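Side-chain contacts in molybdopterin converting factor, subunit 1 (PDB 1VJK), which is probably the small, ubiquitin-like sulfur-carrier subunit of molybdopterin synthase, acting in the biosynthesis of the molybdenum cofactor: residues A[55-60]-A[65-70]; A[14-17]-A[23-26]; A[19-22]-A[26-29]. All coordinates share one frame; numbering follows the deposited sequence.

From the N terminus, strand 10-16 opens interaction 2 at 14-17, and the chain turns through the short helix 19-24. Interaction 3 opens in that helix at 19-22, before interaction 2 closes at 23-26; it closes in turn at 26-29, where strand 28-33 begins. The two contacts therefore cross along the chain and share V26, packing the helical connection against the strands it joins. Interaction 1 follows in series, after helix 39-49: 55-60 meets 65-70 and closes a loop of four residues ahead of the edge strand 69-72. The salt bridge between E56 and R19 ties interaction 1 back to the helix of interaction 3.

Interaction 1 (A[55-60]-A[65-70]); sequences EEVFGE and DADVNI
D67 reaches across to the backbone of V57 and to the carboxylate of E56. D67 CB comes first, 3.2 Å from E56 OE1. CG stands at much the same distance from that oxygen and is turned toward the V57 amide, because the chi1 of -62° sets CG beside the D67 backbone N. At the tip, D67 OD2 takes the N-H of V57 on its anti lone pair, a bond of 2.8 Å from V57 N and practically straight at 175°. D67 OD1 is the more distant oxygen, 3.9 Å from E56 OE1. The carboxylate planes of D67 and E56 stand 81° apart.

Next to this, along the chain, the backbones pair through a single bridge, F58 with V68, where the loop after helix 39-49 folds back on the entry to strand 69-72 of the beta-grasp sheet. V57 O accepts from V68 N at 3.0 Å and, weakly, from D67 N. G59 N gives a nearly linear bond to V68 O, 2.8 Å long, and N69 ND2 reaches the same V68 O from above its carbonyl plane. The absence of a side chain on G59 lets A66 CB come within 3.4 Å of G59 N. F58 runs alongside V68: V68 CB sits over one face of the ring, toward its rim, and V68 CG1 lies 3.6 Å from F58 CE1. I70 CG2 comes in at the ring edge, while I43 and K47 also touch this phenyl.

With E56 OE1 and D67 OD2 3.6 Å apart, a counter-charge would probably help. R19 of helix 19-24 supplies one through its salt bridge to E56 OE1, and the V57 N-H presumably eases the charge on D67. Both carboxylates may therefore stay ionised, although their proximity would probably raise the proton affinity of either.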
loop_
_atom_site.group_PDB
_atom_site.type_symbol
_atom_site.label_atom_id
_atom_site.label_comp_id
_atom_site.label_asym_id
_atom_site.label_seq_id
_atom_site.Cartn_x
_atom_site.Cartn_y
_atom_site.Cartn_z
ATOM N N GLU A 55 1.898 -12.896 -3.621
ATOM C CA GLU A 55 1.194 -14.035 -3.016
ATOM C C GLU A 55 0.337 -13.601 -1.808
ATOM O O GLU A 55 -0.398 -14.422 -1.220
ATOM C CB GLU A 55 2.227 -15.093 -2.581
ATOM C CG GLU A 55 3.054 -15.760 -3.701
ATOM C CD GLU A 55 3.865 -14.801 -4.598
ATOM O OE1 GLU A 55 4.615 -13.894 -4.079
ATOM O OE2 GLU A 55 3.765 -14.967 -5.849
ATOM N N GLU A 56 0.419 -12.324 -1.443
ATOM C CA GLU A 56 -0.312 -11.789 -0.303
ATOM C C GLU A 56 -1.620 -11.176 -0.774
ATOM O O GLU A 56 -1.651 -10.389 -1.722
ATOM C CB GLU A 56 0.526 -10.730 0.430
ATOM C CG GLU A 56 1.882 -11.240 0.889
ATOM C CD GLU A 56 1.795 -12.141 2.107
ATOM O OE1 GLU A 56 0.726 -12.190 2.732
ATOM O OE2 GLU A 56 2.800 -12.833 2.424
ATOM N N VAL A 57 -2.704 -11.503 -0.089
ATOM C CA VAL A 57 -4.007 -10.982 -0.484
ATOM C C VAL A 57 -4.259 -9.627 0.181
ATOM O O VAL A 57 -4.266 -9.522 1.412
ATOM C CB VAL A 57 -5.124 -11.970 -0.149
ATOM C CG1 VAL A 57 -6.492 -11.387 -0.478
ATOM C CG2 VAL A 57 -4.910 -13.269 -0.922
ATOM N N PHE A 58 -4.416 -8.587 -0.639
ATOM C CA PHE A 58 -4.766 -7.254 -0.135
ATOM C C PHE A 58 -6.268 -7.117 -0.030
ATOM O O PHE A 58 -7.010 -7.487 -0.940
ATOM C CB PHE A 58 -4.237 -6.158 -1.074
ATOM C CG PHE A 58 -2.736 -5.953 -1.019
ATOM C CD1 PHE A 58 -2.211 -4.764 -0.525
ATOM C CD2 PHE A 58 -1.862 -6.929 -1.492
ATOM C CE1 PHE A 58 -0.823 -4.551 -0.476
ATOM C CE2 PHE A 58 -0.466 -6.728 -1.452
ATOM C CZ PHE A 58 0.038 -5.538 -0.949
ATOM N N GLY A 59 -6.701 -6.566 1.080
ATOM C CA GLY A 59 -8.102 -6.275 1.268
ATOM C C GLY A 59 -8.444 -4.886 0.776
ATOM O O GLY A 59 -7.581 -4.001 0.590
ATOM N N GLU A 60 -9.736 -4.695 0.552
ATOM C CA GLU A 60 -10.255 -3.387 0.226
ATOM C C GLU A 60 -10.897 -2.827 1.476
ATOM O O GLU A 60 -11.840 -3.441 2.030
ATOM C CB GLU A 60 -11.251 -3.479 -0.918
ATOM C CG GLU A 60 -11.672 -2.110 -1.418
ATOM C CD GLU A 60 -12.327 -2.111 -2.792
ATOM O OE1 GLU A 60 -12.834 -3.177 -3.249
ATOM O OE2 GLU A 60 -12.384 -1.026 -3.400
ATOM N N ASP A 65 -9.959 -10.893 6.800
ATOM C CA ASP A 65 -9.642 -12.161 6.123
ATOM C C ASP A 65 -8.474 -12.042 5.135
ATOM O O ASP A 65 -7.913 -13.051 4.698
ATOM C CB ASP A 65 -10.877 -12.719 5.423
ATOM C CG ASP A 65 -12.025 -12.984 6.390
ATOM O OD1 ASP A 65 -11.761 -13.499 7.507
ATOM O OD2 ASP A 65 -13.215 -12.701 6.122
ATOM N N ALA A 66 -8.124 -10.807 4.785
ATOM C CA ALA A 66 -6.993 -10.528 3.897
ATOM C C ALA A 66 -5.670 -10.674 4.634
ATOM O O ALA A 66 -5.625 -10.677 5.856
ATOM C CB ALA A 66 -7.129 -9.113 3.340
ATOM N N ASP A 67 -4.587 -10.809 3.884
ATOM C CA ASP A 67 -3.263 -10.781 4.490
ATOM C C ASP A 67 -2.837 -9.355 4.827
ATOM O O ASP A 67 -2.086 -9.147 5.788
ATOM C CB ASP A 67 -2.222 -11.392 3.555
ATOM C CG ASP A 67 -2.488 -12.838 3.263
ATOM O OD1 ASP A 67 -2.569 -13.635 4.236
ATOM O OD2 ASP A 67 -2.643 -13.277 2.104
ATOM N N VAL A 68 -3.296 -8.388 4.019
ATOM C CA VAL A 68 -2.823 -7.019 4.096
ATOM C C VAL A 68 -4.028 -6.102 4.062
ATOM O O VAL A 68 -4.937 -6.307 3.262
ATOM C CB VAL A 68 -1.944 -6.641 2.853
ATOM C CG1 VAL A 68 -1.327 -5.253 3.015
ATOM C CG2 VAL A 68 -0.839 -7.667 2.578
ATOM N N ASN A 69 -3.991 -5.060 4.889
ATOM C CA ASN A 69 -4.888 -3.924 4.736
ATOM C C ASN A 69 -4.046 -2.686 4.566
ATOM O O ASN A 69 -2.860 -2.656 4.953
ATOM C CB ASN A 69 -5.781 -3.717 5.984
ATOM C CG ASN A 69 -6.951 -4.733 6.115
ATOM O OD1 ASN A 69 -7.762 -4.596 7.039
ATOM N ND2 ASN A 69 -7.033 -5.731 5.226
ATOM N N ILE A 70 -4.648 -1.660 3.971
ATOM C CA ILE A 70 -3.928 -0.386 3.777
ATOM C C ILE A 70 -4.742 0.765 4.315
ATOM O O ILE A 70 -5.966 0.642 4.512
ATOM C CB ILE A 70 -3.529 -0.130 2.292
ATOM C CG1 ILE A 70 -4.761 0.126 1.401
ATOM C CG2 ILE A 70 -2.591 -1.249 1.754
ATOM C CD1 ILE A 70 -5.192 1.638 1.304
HETATM O O HOH W 1 -7.207 -2.443 2.899
#

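Interaction 2 (A[14-17]-A[23-26]); sequences VKYF and LAGV
In the beta-grasp fold of the ubiquitin-like proteins, the first two strands lie antiparallel beside each other; here a short helix, 19-24, interrupts their connection, and its last residue, A24, rests on Y16 of strand 10-16. The methyl of A24 comes straight down on the ring. A24 CB lies 3.4 Å from the centroid of the Y16 ring, only 10° off the normal, a close CH-pi contact centred on the face rather than its rim. The nearest ring atom is Y16 CE2, also 3.4 Å from A24 CB.

The CB of Y16 already points toward 23-26; chi1 -60° sets CG beside the backbone N, and chi2 -79° turns the face to the methyl. On the opposite face sits V14 CG1, from two residues earlier on the strand, so the phenol is sandwiched between two aliphatic groups. V26 adds a smaller touch: its CG2 approaches Y16 CE2 at 4.2 Å, the two side chains slanting past one another, and its carbonyl O lies 3.5 Å from Y16 CD2. Between A24 and V26 the chain leaves the helix at G25, with positive phi, and this turn brings V26 back beside the same ring.

The polar tip of Y16 is served from elsewhere: OH is hydrogen-bonded to E29 OE2 on strand 28-33. I46 of helix 39-49 and V91 of strand 88-92 also pack on the side chain. A buried aromatic from the first strand thus fills the corner between sheet, main helix and the helical connection, as suits the beta-grasp architecture of the MoaD/ThiS family.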
loop_
_atom_site.group_PDB
_atom_site.type_symbol
_atom_site.label_atom_id
_atom_site.label_comp_id
_atom_site.label_asym_id
_atom_site.label_seq_id
_atom_site.Cartn_x
_atom_site.Cartn_y
_atom_site.Cartn_z
ATOM N N VAL A 14 5.146 5.161 1.577
ATOM C CA VAL A 14 4.603 3.883 2.007
ATOM C C VAL A 14 5.278 3.434 3.279
ATOM O O VAL A 14 6.509 3.399 3.326
ATOM C CB VAL A 14 4.744 2.792 0.914
ATOM C CG1 VAL A 14 4.169 1.459 1.383
ATOM C CG2 VAL A 14 4.082 3.254 -0.392
ATOM N N LYS A 15 4.485 3.124 4.313
ATOM C CA LYS A 15 5.023 2.635 5.586
ATOM C C LYS A 15 4.583 1.198 5.750
ATOM O O LYS A 15 3.375 0.901 5.766
ATOM C CB LYS A 15 4.549 3.494 6.772
ATOM C CG LYS A 15 4.973 4.968 6.730
ATOM C CD LYS A 15 4.457 5.707 7.958
ATOM C CE LYS A 15 5.059 7.100 8.071
ATOM N N TYR A 16 5.550 0.302 5.866
ATOM C CA TYR A 16 5.273 -1.118 6.093
ATOM C C TYR A 16 5.315 -1.431 7.560
ATOM O O TYR A 16 6.122 -0.858 8.313
ATOM C CB TYR A 16 6.341 -1.957 5.369
ATOM C CG TYR A 16 6.370 -1.730 3.882
ATOM C CD1 TYR A 16 5.435 -2.347 3.045
ATOM C CD2 TYR A 16 7.334 -0.927 3.308
ATOM C CE1 TYR A 16 5.437 -2.148 1.675
ATOM C CE2 TYR A 16 7.373 -0.725 1.917
ATOM C CZ TYR A 16 6.404 -1.349 1.114
ATOM O OH TYR A 16 6.421 -1.133 -0.264
ATOM N N PHE A 17 4.464 -2.383 7.960
ATOM C CA PHE A 17 4.369 -2.783 9.349
ATOM C C PHE A 17 4.567 -4.262 9.539
ATOM O O PHE A 17 4.222 -5.065 8.675
ATOM C CB PHE A 17 2.988 -2.391 9.909
ATOM C CG PHE A 17 2.787 -0.913 10.019
ATOM C CD1 PHE A 17 3.046 -0.260 11.226
ATOM C CD2 PHE A 17 2.334 -0.170 8.922
ATOM C CE1 PHE A 17 2.858 1.119 11.344
ATOM C CE2 PHE A 17 2.157 1.205 9.017
ATOM C CZ PHE A 17 2.412 1.853 10.237
ATOM N N LEU A 23 9.172 -8.404 4.158
ATOM C CA LEU A 23 8.883 -8.653 2.745
ATOM C C LEU A 23 9.350 -7.509 1.853
ATOM O O LEU A 23 9.833 -7.742 0.746
ATOM C CB LEU A 23 7.383 -8.868 2.531
ATOM C CG LEU A 23 6.719 -10.095 3.140
ATOM C CD1 LEU A 23 5.373 -10.317 2.406
ATOM C CD2 LEU A 23 7.591 -11.358 3.122
ATOM N N ALA A 24 9.166 -6.265 2.311
ATOM C CA ALA A 24 9.605 -5.116 1.529
ATOM C C ALA A 24 11.107 -4.884 1.629
ATOM O O ALA A 24 11.697 -4.228 0.759
ATOM C CB ALA A 24 8.851 -3.824 1.943
ATOM N N GLY A 25 11.718 -5.377 2.704
ATOM C CA GLY A 25 13.139 -5.119 2.958
ATOM C C GLY A 25 13.468 -3.749 3.532
ATOM O O GLY A 25 14.653 -3.435 3.735
ATOM N N VAL A 26 12.460 -2.908 3.733
ATOM C CA VAL A 26 12.572 -1.554 4.302
ATOM C C VAL A 26 11.360 -1.275 5.163
ATOM O O VAL A 26 10.279 -1.875 4.975
ATOM C CB VAL A 26 12.594 -0.422 3.242
ATOM C CG1 VAL A 26 13.913 -0.293 2.675
ATOM C CG2 VAL A 26 11.531 -0.641 2.134
#

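Interaction 3 (A[19-22]-A[26-29]); sequences RFRQ and VDEE
R21 and D27 lie against each other as two flat groups, guanidinium over carboxylate. The planes are only 18° apart, and D27 CG sits over one face of the guanidinium, toward its rim. The tight part among the side chains is the aliphatic stem: D27 OD1 lies 3.4 Å from R21 CD and nearly as close to R21 CG, so this oxygen follows the arginine chain instead of meeting its N-H groups. The stem can run past it because it is extended from CG to NE, with chi2 at 175°. R21 NE and D27 OD1 are 3.7 Å apart, a long salt bridge in which the oxygen stands well out of the guanidinium plane; the attraction is one of charge alone.

The N-H of R21 NE is engaged elsewhere, with the carbonyl O of Y16 on strand 10-16. Y16 is itself backbone-bonded to D27, so arginine and aspartate are both held to the same strand. R21 projects from helix 19-24 toward D27, which lies at the entry to strand 28-33 of the beta-grasp sheet, antiparallel to 10-16; E29 of this second strand is paired in turn with V14.

Toward solvent the contact is much looser and is bridged by water. One water accepts a hydrogen bond from R21 NH2 at 3.1 Å and donates to D27 O at 2.9 Å, joining the end of the arginine to the backbone of the turn. A second donates to R21 O and to D27 OD1, 3.0 and 3.1 Å away. The backbones do not bond directly here: R21 O and V26 N are 3.4 Å apart, but the angle is poor. D27 itself lies exposed, with its OD2 4.0 Å from R21 NH1.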
loop_
_atom_site.group_PDB
_atom_site.type_symbol
_atom_site.label_atom_id
_atom_site.label_comp_id
_atom_site.label_asym_id
_atom_site.label_seq_id
_atom_site.Cartn_x
_atom_site.Cartn_y
_atom_site.Cartn_z
ATOM N N ARG A 19 5.358 -8.008 9.674
ATOM C CA ARG A 19 6.151 -8.884 8.789
ATOM C C ARG A 19 6.364 -8.286 7.417
ATOM O O ARG A 19 7.279 -8.689 6.702
ATOM C CB ARG A 19 5.564 -10.293 8.694
ATOM C CG ARG A 19 4.303 -10.424 7.894
ATOM C CD ARG A 19 3.783 -11.839 7.982
ATOM N NE ARG A 19 2.513 -11.991 7.297
ATOM C CZ ARG A 19 2.387 -12.323 6.005
ATOM N NH1 ARG A 19 3.461 -12.560 5.242
ATOM N NH2 ARG A 19 1.144 -12.411 5.485
ATOM N N PHE A 20 5.552 -7.299 7.048
ATOM C CA PHE A 20 5.687 -6.673 5.719
ATOM C C PHE A 20 6.926 -5.815 5.613
ATOM O O PHE A 20 7.375 -5.534 4.501
ATOM C CB PHE A 20 4.382 -5.954 5.344
ATOM C CG PHE A 20 3.227 -6.883 5.332
ATOM C CD1 PHE A 20 3.247 -8.005 4.522
ATOM C CD2 PHE A 20 2.140 -6.708 6.194
ATOM C CE1 PHE A 20 2.224 -8.940 4.538
ATOM C CE2 PHE A 20 1.099 -7.646 6.204
ATOM C CZ PHE A 20 1.139 -8.761 5.368
ATOM N N ARG A 21 7.508 -5.449 6.752
ATOM C CA ARG A 21 8.827 -4.807 6.754
ATOM C C ARG A 21 9.880 -5.765 6.223
ATOM O O ARG A 21 10.820 -5.323 5.546
ATOM C CB ARG A 21 9.206 -4.361 8.171
ATOM C CG ARG A 21 8.334 -3.244 8.667
ATOM C CD ARG A 21 8.584 -2.855 10.109
ATOM N NE ARG A 21 8.081 -1.505 10.373
ATOM C CZ ARG A 21 8.349 -0.796 11.466
ATOM N NH1 ARG A 21 9.133 -1.293 12.421
ATOM N NH2 ARG A 21 7.846 0.428 11.589
ATOM N N GLN A 22 9.774 -7.062 6.548
ATOM C CA GLN A 22 10.702 -8.027 5.995
ATOM C C GLN A 22 10.444 -8.323 4.562
ATOM O O GLN A 22 11.392 -8.488 3.810
ATOM C CB GLN A 22 10.724 -9.346 6.767
ATOM C CG GLN A 22 11.520 -9.315 8.051
ATOM C CD GLN A 22 10.972 -8.332 9.037
ATOM O OE1 GLN A 22 9.854 -8.509 9.552
ATOM N NE2 GLN A 22 11.733 -7.269 9.305
ATOM N N VAL A 26 12.460 -2.908 3.733
ATOM C CA VAL A 26 12.572 -1.554 4.302
ATOM C C VAL A 26 11.360 -1.275 5.163
ATOM O O VAL A 26 10.279 -1.875 4.975
ATOM C CB VAL A 26 12.594 -0.422 3.242
ATOM C CG1 VAL A 26 13.913 -0.293 2.675
ATOM C CG2 VAL A 26 11.531 -0.641 2.134
ATOM N N ASP A 27 11.490 -0.319 6.068
ATOM C CA ASP A 27 10.388 0.057 6.925
ATOM C C ASP A 27 9.457 1.019 6.205
ATOM O O ASP A 27 8.260 1.069 6.477
ATOM C CB ASP A 27 10.904 0.686 8.220
ATOM C CG ASP A 27 11.544 -0.317 9.166
ATOM O OD1 ASP A 27 11.513 -1.550 8.924
ATOM O OD2 ASP A 27 12.135 0.073 10.188
ATOM N N GLU A 28 10.000 1.759 5.238
ATOM C CA GLU A 28 9.233 2.742 4.486
ATOM C C GLU A 28 9.920 3.001 3.176
ATOM O O GLU A 28 11.123 2.758 3.027
ATOM C CB GLU A 28 9.027 4.039 5.267
ATOM C CG GLU A 28 10.276 4.821 5.610
ATOM C CD GLU A 28 9.968 6.106 6.358
ATOM O OE1 GLU A 28 9.286 6.046 7.404
ATOM O OE2 GLU A 28 10.398 7.181 5.893
ATOM N N GLU A 29 9.159 3.503 2.212
ATOM C CA GLU A 29 9.699 3.831 0.908
ATOM C C GLU A 29 8.819 4.826 0.207
ATOM O O GLU A 29 7.593 4.805 0.375
ATOM C CB GLU A 29 10.051 2.588 0.024
ATOM C CG GLU A 29 8.943 2.090 -0.870
ATOM C CD GLU A 29 9.311 0.827 -1.654
ATOM O OE1 GLU A 29 10.245 0.832 -2.540
ATOM O OE2 GLU A 29 8.590 -0.131 -1.417
HETATM O O HOH W 2 7.121 1.915 9.023
HETATM O O HOH W 3 12.795 -3.591 6.927
#